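Local coordinates for alkylpurine DNA glycosylase AlkC (Pseudomonas fluorescens, PDB 5VHV), which excises alkylated purine bases from DNA as a base-excision-repair glycosylase that does not flip the damaged nucleotide out of the helix, at residues S279-I293 against A304-A318. Residues are numbered along the deposited sequence; the frame is centred on the assembly and turned at random.
Sequences STAPAPQKLVVDYAI and AKVFKLKAFSLGAGA. With nucleotides of chain D; nucleotides of chain C.
Asp290 and Lys308 meet beside a classic beta bulge, where Leu309 and Lys310 both face Val289 in an antiparallel hairpin. The Lys308 side chain starts out along the DNA: CB and CG both lie near OP1 of DG3 of chain D, CG also 3.8 Å from C3' of DA2 of chain D. Bends at chi2 (-61°) and chi3 (-66°) then fold it back, CD and CE both nearest Asp290 OD1, until NZ sits 2.8 Å from Asp290 OD2 on its syn lone pair. That is a salt bridge, with a weaker bond to OD1. Asp290 OD1 also takes Leu309 N on its anti side, at 3.3 Å. Were Asp290 an alanine, the Lys308 ammonium would be likely to lose its carboxylate mate, and Leu309 N its bond to OD1. Farther along, Phe307 CB lies over one face of the Tyr291 ring, 3.9 Å from its centroid, a CH-pi contact, while Tyr291 OH bonds Gln326. The DNA is held from strand 305-314: Lys308 N donates to OP1 of DG3 of chain D (2.9 Å, 171°), and Lys305 NZ reaches OP2 of DC5 of chain C at 2.8 Å. With its ammonium engaged by Asp290, Lys308 grips phosphate through its backbone.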
loop_
_atom_site.group_PDB
_atom_site.type_symbol
_atom_site.label_atom_id
_atom_site.label_comp_id
_atom_site.label_asym_id
_atom_site.label_seq_id
_atom_site.Cartn_x
_atom_site.Cartn_y
_atom_site.Cartn_z
ATOM N N SER A 279 -19.794 28.839 8.394
ATOM C CA SER A 279 -18.812 29.784 7.894
ATOM C C SER A 279 -19.054 31.163 8.489
ATOM O O SER A 279 -20.194 31.633 8.601
ATOM C CB SER A 279 -18.864 29.882 6.377
ATOM O OG SER A 279 -18.159 31.034 5.933
ATOM N N THR A 280 -17.965 31.818 8.862
ATOM C CA THR A 280 -17.997 33.218 9.268
ATOM C C THR A 280 -17.243 34.094 8.280
ATOM O O THR A 280 -16.923 35.244 8.592
ATOM C CB THR A 280 -17.408 33.376 10.668
ATOM O OG1 THR A 280 -16.028 33.008 10.634
ATOM C CG2 THR A 280 -18.127 32.478 11.665
ATOM N N ALA A 281 -16.964 33.571 7.074
ATOM C CA ALA A 281 -16.129 34.243 6.090
ATOM C C ALA A 281 -16.967 34.844 4.969
ATOM O O ALA A 281 -18.051 34.337 4.654
ATOM C CB ALA A 281 -15.127 33.256 5.482
ATOM N N PRO A 282 -16.459 35.902 4.324
ATOM C CA PRO A 282 -17.187 36.535 3.218
ATOM C C PRO A 282 -17.048 35.828 1.880
ATOM O O PRO A 282 -17.679 36.259 0.908
ATOM C CB PRO A 282 -16.561 37.937 3.162
ATOM C CG PRO A 282 -15.172 37.740 3.630
ATOM C CD PRO A 282 -15.221 36.630 4.656
ATOM N N ALA A 283 -16.254 34.770 1.792
ATOM C CA ALA A 283 -16.058 34.033 0.555
ATOM C C ALA A 283 -15.973 32.550 0.873
ATOM O O ALA A 283 -15.768 32.167 2.031
ATOM C CB ALA A 283 -14.782 34.485 -0.169
ATOM N N PRO A 284 -16.138 31.690 -0.130
ATOM C CA PRO A 284 -16.022 30.249 0.113
ATOM C C PRO A 284 -14.634 29.897 0.622
ATOM O O PRO A 284 -13.659 30.615 0.389
ATOM C CB PRO A 284 -16.281 29.630 -1.263
ATOM C CG PRO A 284 -16.961 30.677 -2.044
ATOM C CD PRO A 284 -16.447 31.983 -1.539
ATOM N N GLN A 285 -14.548 28.777 1.331
ATOM C CA GLN A 285 -13.261 28.322 1.834
ATOM C C GLN A 285 -13.177 26.811 1.743
ATOM O O GLN A 285 -14.147 26.098 2.019
ATOM C CB GLN A 285 -13.006 28.805 3.278
ATOM C CG GLN A 285 -13.930 28.254 4.325
ATOM C CD GLN A 285 -13.840 29.035 5.641
ATOM O OE1 GLN A 285 -12.812 29.005 6.332
ATOM N NE2 GLN A 285 -14.916 29.750 5.985
ATOM N N LYS A 286 -12.012 26.337 1.329
ATOM C CA LYS A 286 -11.746 24.912 1.244
ATOM C C LYS A 286 -11.405 24.371 2.630
ATOM O O LYS A 286 -10.563 24.934 3.338
ATOM C CB LYS A 286 -10.602 24.642 0.268
ATOM C CG LYS A 286 -10.973 24.853 -1.202
ATOM C CD LYS A 286 -9.803 24.536 -2.136
ATOM C CE LYS A 286 -10.127 24.903 -3.582
ATOM N NZ LYS A 286 -10.536 26.332 -3.733
ATOM N N LEU A 287 -12.081 23.298 3.023
ATOM C CA LEU A 287 -11.891 22.694 4.333
ATOM C C LEU A 287 -11.499 21.233 4.198
ATOM O O LEU A 287 -12.032 20.502 3.358
ATOM C CB LEU A 287 -13.163 22.776 5.184
ATOM C CG LEU A 287 -13.721 24.174 5.477
ATOM C CD1 LEU A 287 -14.959 24.104 6.355
ATOM C CD2 LEU A 287 -12.666 25.019 6.141
ATOM N N VAL A 288 -10.588 20.814 5.063
ATOM C CA VAL A 288 -10.292 19.407 5.293
ATOM C C VAL A 288 -10.747 19.113 6.713
ATOM O O VAL A 288 -10.200 19.666 7.675
ATOM C CB VAL A 288 -8.809 19.089 5.086
ATOM C CG1 VAL A 288 -8.474 17.673 5.631
ATOM C CG2 VAL A 288 -8.486 19.186 3.583
ATOM N N VAL A 289 -11.789 18.302 6.837
ATOM C CA VAL A 289 -12.405 17.965 8.112
ATOM C C VAL A 289 -12.131 16.495 8.393
ATOM O O VAL A 289 -12.589 15.620 7.650
ATOM C CB VAL A 289 -13.915 18.240 8.091
ATOM C CG1 VAL A 289 -14.523 17.969 9.455
ATOM C CG2 VAL A 289 -14.195 19.682 7.677
ATOM N N ASP A 290 -11.399 16.232 9.471
ATOM C CA ASP A 290 -11.113 14.880 9.930
ATOM C C ASP A 290 -11.501 14.788 11.411
ATOM O O ASP A 290 -11.969 15.755 12.014
ATOM C CB ASP A 290 -9.629 14.528 9.703
ATOM C CG ASP A 290 -9.262 14.415 8.226
ATOM O OD1 ASP A 290 -10.143 14.052 7.405
ATOM O OD2 ASP A 290 -8.087 14.662 7.872
ATOM N N TYR A 291 -11.358 13.606 12.006
ATOM C CA TYR A 291 -11.553 13.476 13.446
ATOM C C TYR A 291 -10.551 12.480 13.983
ATOM O O TYR A 291 -9.933 11.727 13.231
ATOM C CB TYR A 291 -12.977 13.043 13.826
ATOM C CG TYR A 291 -13.385 11.640 13.439
ATOM C CD1 TYR A 291 -13.783 11.354 12.148
ATOM C CD2 TYR A 291 -13.453 10.619 14.392
ATOM C CE1 TYR A 291 -14.187 10.093 11.792
ATOM C CE2 TYR A 291 -13.868 9.344 14.035
ATOM C CZ TYR A 291 -14.242 9.101 12.750
ATOM O OH TYR A 291 -14.660 7.856 12.366
ATOM N N ALA A 292 -10.342 12.525 15.294
ATOM C CA ALA A 292 -9.400 11.613 15.913
ATOM C C ALA A 292 -9.978 11.026 17.190
ATOM O O ALA A 292 -10.709 11.698 17.918
ATOM C CB ALA A 292 -8.090 12.307 16.224
ATOM N N ILE A 293 -9.641 9.769 17.452
ATOM C CA ILE A 293 -10.000 9.107 18.701
ATOM C C ILE A 293 -8.737 8.823 19.499
ATOM O O ILE A 293 -7.776 8.236 18.985
ATOM C CB ILE A 293 -10.778 7.803 18.459
ATOM C CG1 ILE A 293 -12.042 8.091 17.642
ATOM C CG2 ILE A 293 -11.117 7.150 19.819
ATOM C CD1 ILE A 293 -12.888 6.837 17.335
ATOM N N ALA A 304 -3.348 9.717 19.260
ATOM C CA ALA A 304 -4.591 10.053 18.585
ATOM C C ALA A 304 -4.645 9.389 17.207
ATOM O O ALA A 304 -3.723 9.528 16.403
ATOM C CB ALA A 304 -4.697 11.570 18.440
ATOM N N LYS A 305 -5.725 8.671 16.932
ATOM C CA LYS A 305 -5.870 7.962 15.656
ATOM C C LYS A 305 -6.829 8.760 14.782
ATOM O O LYS A 305 -7.998 8.936 15.147
ATOM C CB LYS A 305 -6.386 6.533 15.854
ATOM C CG LYS A 305 -6.862 5.836 14.571
ATOM C CD LYS A 305 -5.745 5.650 13.542
ATOM C CE LYS A 305 -6.237 4.901 12.297
ATOM N NZ LYS A 305 -5.135 4.754 11.301
ATOM N N VAL A 306 -6.346 9.206 13.628
ATOM C CA VAL A 306 -7.088 10.117 12.763
ATOM C C VAL A 306 -7.833 9.322 11.699
ATOM O O VAL A 306 -7.241 8.468 11.003
ATOM C CB VAL A 306 -6.149 11.144 12.108
ATOM C CG1 VAL A 306 -6.930 12.049 11.153
ATOM C CG2 VAL A 306 -5.440 11.987 13.170
ATOM N N PHE A 307 -9.126 9.627 11.562
ATOM C CA PHE A 307 -9.978 9.110 10.502
ATOM C C PHE A 307 -10.443 10.252 9.608
ATOM O O PHE A 307 -10.682 11.378 10.067
ATOM C CB PHE A 307 -11.181 8.383 11.111
ATOM C CG PHE A 307 -10.816 7.161 11.895
ATOM C CD1 PHE A 307 -10.342 6.037 11.254
ATOM C CD2 PHE A 307 -10.952 7.130 13.272
ATOM C CE1 PHE A 307 -9.991 4.888 11.982
ATOM C CE2 PHE A 307 -10.618 5.972 13.993
ATOM C CZ PHE A 307 -10.157 4.878 13.362
ATOM N N LYS A 308 -10.614 9.942 8.327
ATOM C CA LYS A 308 -11.049 10.938 7.368
ATOM C C LYS A 308 -12.549 11.165 7.478
ATOM O O LYS A 308 -13.323 10.219 7.647
ATOM C CB LYS A 308 -10.720 10.492 5.949
ATOM C CG LYS A 308 -9.254 10.153 5.732
ATOM C CD LYS A 308 -8.351 11.380 5.988
ATOM C CE LYS A 308 -8.606 12.479 4.964
ATOM N NZ LYS A 308 -7.775 13.727 5.203
ATOM N N LEU A 309 -12.965 12.419 7.337
ATOM C CA LEU A 309 -14.394 12.719 7.350
ATOM C C LEU A 309 -14.856 13.324 6.034
ATOM O O LEU A 309 -15.570 12.652 5.285
ATOM C CB LEU A 309 -14.722 13.617 8.540
ATOM C CG LEU A 309 -15.766 13.077 9.493
ATOM C CD1 LEU A 309 -15.921 14.093 10.651
ATOM C CD2 LEU A 309 -17.059 12.862 8.775
ATOM N N LYS A 310 -14.480 14.562 5.720
ATOM C CA LYS A 310 -14.996 15.245 4.541
ATOM C C LYS A 310 -14.003 16.313 4.105
ATOM O O LYS A 310 -13.451 17.028 4.941
ATOM C CB LYS A 310 -16.359 15.881 4.867
ATOM C CG LYS A 310 -17.226 16.247 3.677
ATOM C CD LYS A 310 -18.504 16.949 4.148
ATOM C CE LYS A 310 -19.390 17.383 2.991
ATOM N NZ LYS A 310 -20.055 16.236 2.322
ATOM N N ALA A 311 -13.790 16.432 2.800
ATOM C CA ALA A 311 -13.047 17.552 2.230
ATOM C C ALA A 311 -13.988 18.271 1.276
ATOM O O ALA A 311 -14.512 17.655 0.345
ATOM C CB ALA A 311 -11.787 17.075 1.511
ATOM N N PHE A 312 -14.218 19.554 1.500
ATOM C CA PHE A 312 -15.220 20.250 0.700
ATOM C C PHE A 312 -15.019 21.751 0.821
ATOM O O PHE A 312 -14.226 22.232 1.633
ATOM C CB PHE A 312 -16.642 19.866 1.136
ATOM C CG PHE A 312 -17.025 20.412 2.477
ATOM C CD1 PHE A 312 -16.420 19.934 3.628
ATOM C CD2 PHE A 312 -17.983 21.408 2.593
ATOM C CE1 PHE A 312 -16.757 20.445 4.862
ATOM C CE2 PHE A 312 -18.328 21.912 3.830
ATOM C CZ PHE A 312 -17.710 21.432 4.961
ATOM N N SER A 313 -15.777 22.482 0.004
ATOM C CA SER A 313 -15.831 23.935 0.038
ATOM C C SER A 313 -17.101 24.375 0.748
ATOM O O SER A 313 -18.198 23.915 0.408
ATOM C CB SER A 313 -15.793 24.512 -1.374
ATOM O OG SER A 313 -16.114 25.887 -1.358
ATOM N N LEU A 314 -16.942 25.256 1.732
ATOM C CA LEU A 314 -18.043 25.810 2.510
ATOM C C LEU A 314 -18.322 27.230 2.033
ATOM O O LEU A 314 -17.445 28.100 2.116
ATOM C CB LEU A 314 -17.705 25.797 4.003
ATOM C CG LEU A 314 -18.821 26.215 4.974
ATOM C CD1 LEU A 314 -20.036 25.288 4.876
ATOM C CD2 LEU A 314 -18.279 26.244 6.398
ATOM N N GLY A 315 -19.544 27.468 1.554
ATOM C CA GLY A 315 -19.901 28.784 1.045
ATOM C C GLY A 315 -19.864 29.857 2.116
ATOM O O GLY A 315 -19.923 29.592 3.313
ATOM N N ALA A 316 -19.769 31.106 1.661
ATOM C CA ALA A 316 -19.745 32.239 2.573
ATOM C C ALA A 316 -21.014 32.267 3.416
ATOM O O ALA A 316 -22.129 32.228 2.886
ATOM C CB ALA A 316 -19.599 33.544 1.789
ATOM N N GLY A 317 -20.836 32.319 4.732
ATOM C CA GLY A 317 -21.951 32.309 5.656
ATOM C C GLY A 317 -22.771 31.031 5.666
ATOM O O GLY A 317 -23.747 30.948 6.407
ATOM N N ALA A 318 -22.391 30.026 4.883
ATOM C CA ALA A 318 -23.162 28.791 4.819
ATOM C C ALA A 318 -22.893 27.924 6.046
ATOM O O ALA A 318 -21.902 28.105 6.760
ATOM C CB ALA A 318 -22.820 28.003 3.552
ATOM P P DG D 3 -9.876 6.266 6.593
ATOM O OP1 DG D 3 -10.185 7.184 7.703
ATOM O OP2 DG D 3 -8.497 6.107 6.065
ATOM O "O5'" DG D 3 -10.310 4.805 6.976
ATOM C "C5'" DG D 3 -11.541 4.550 7.673
ATOM C "C4'" DG D 3 -11.669 3.079 7.998
ATOM O "O4'" DG D 3 -11.965 2.308 6.792
ATOM C "C3'" DG D 3 -10.425 2.419 8.606
ATOM O "O3'" DG D 3 -10.868 1.559 9.653
ATOM C "C2'" DG D 3 -9.763 1.700 7.411
ATOM C "C1'" DG D 3 -10.965 1.320 6.542
ATOM N N9 DG D 3 -10.750 1.332 5.089
ATOM C C8 DG D 3 -10.076 2.273 4.349
ATOM N N7 DG D 3 -10.110 2.042 3.056
ATOM C C5 DG D 3 -10.890 0.909 2.936
ATOM C C6 DG D 3 -11.276 0.193 1.781
ATOM O O6 DG D 3 -11.022 0.456 0.593
ATOM N N1 DG D 3 -12.066 -0.906 2.096
ATOM C C2 DG D 3 -12.423 -1.275 3.359
ATOM N N2 DG D 3 -13.170 -2.382 3.464
ATOM N N3 DG D 3 -12.057 -0.613 4.463
ATOM C C4 DG D 3 -11.301 0.463 4.172
ATOM P P DC C 5 -1.590 3.875 12.430
ATOM O OP1 DC C 5 -1.299 5.322 12.439
ATOM O OP2 DC C 5 -3.001 3.428 12.520
ATOM O "O5'" DC C 5 -0.954 3.236 11.130
ATOM C "C5'" DC C 5 0.342 3.628 10.781
ATOM C "C4'" DC C 5 0.843 2.780 9.647
ATOM O "O4'" DC C 5 0.858 1.399 10.052
ATOM C "C3'" DC C 5 -0.034 2.868 8.405
ATOM O "O3'" DC C 5 0.689 3.454 7.338
ATOM C "C2'" DC C 5 -0.461 1.432 8.111
ATOM C "C1'" DC C 5 0.469 0.593 8.973
ATOM N N1 DC C 5 -0.168 -0.611 9.530
ATOM C C2 DC C 5 0.356 -1.853 9.230
ATOM O O2 DC C 5 1.339 -1.923 8.466
ATOM N N3 DC C 5 -0.225 -2.952 9.775
ATOM C C4 DC C 5 -1.291 -2.808 10.595
ATOM N N4 DC C 5 -1.831 -3.918 11.128
ATOM C C5 DC C 5 -1.815 -1.540 10.925
ATOM C C6 DC C 5 -1.235 -0.478 10.380
ATOM P P DA D 2 -9.681 8.749 0.129
ATOM O OP1 DA D 2 -9.349 10.149 0.368
ATOM O OP2 DA D 2 -8.733 7.841 -0.583
ATOM O "O5'" DA D 2 -10.017 8.126 1.562
ATOM C "C5'" DA D 2 -11.101 8.658 2.320
ATOM C "C4'" DA D 2 -11.563 7.679 3.387
ATOM O "O4'" DA D 2 -12.387 6.638 2.798
ATOM C "C3'" DA D 2 -10.461 6.937 4.107
ATOM O "O3'" DA D 2 -10.900 6.646 5.418
ATOM C "C2'" DA D 2 -10.284 5.691 3.238
ATOM C "C1'" DA D 2 -11.724 5.379 2.865
ATOM N N9 DA D 2 -11.914 4.716 1.572
ATOM C C8 DA D 2 -11.366 5.083 0.382
ATOM N N7 DA D 2 -11.759 4.349 -0.634
ATOM C C5 DA D 2 -12.634 3.440 -0.070
ATOM C C6 DA D 2 -13.386 2.393 -0.620
ATOM N N6 DA D 2 -13.362 2.083 -1.929
ATOM N N1 DA D 2 -14.177 1.678 0.216
ATOM C C2 DA D 2 -14.196 1.998 1.514
ATOM N N3 DA D 2 -13.530 2.965 2.151
ATOM C C4 DA D 2 -12.755 3.658 1.292
HETATM O O HOH W 1 -16.801 30.134 3.693
#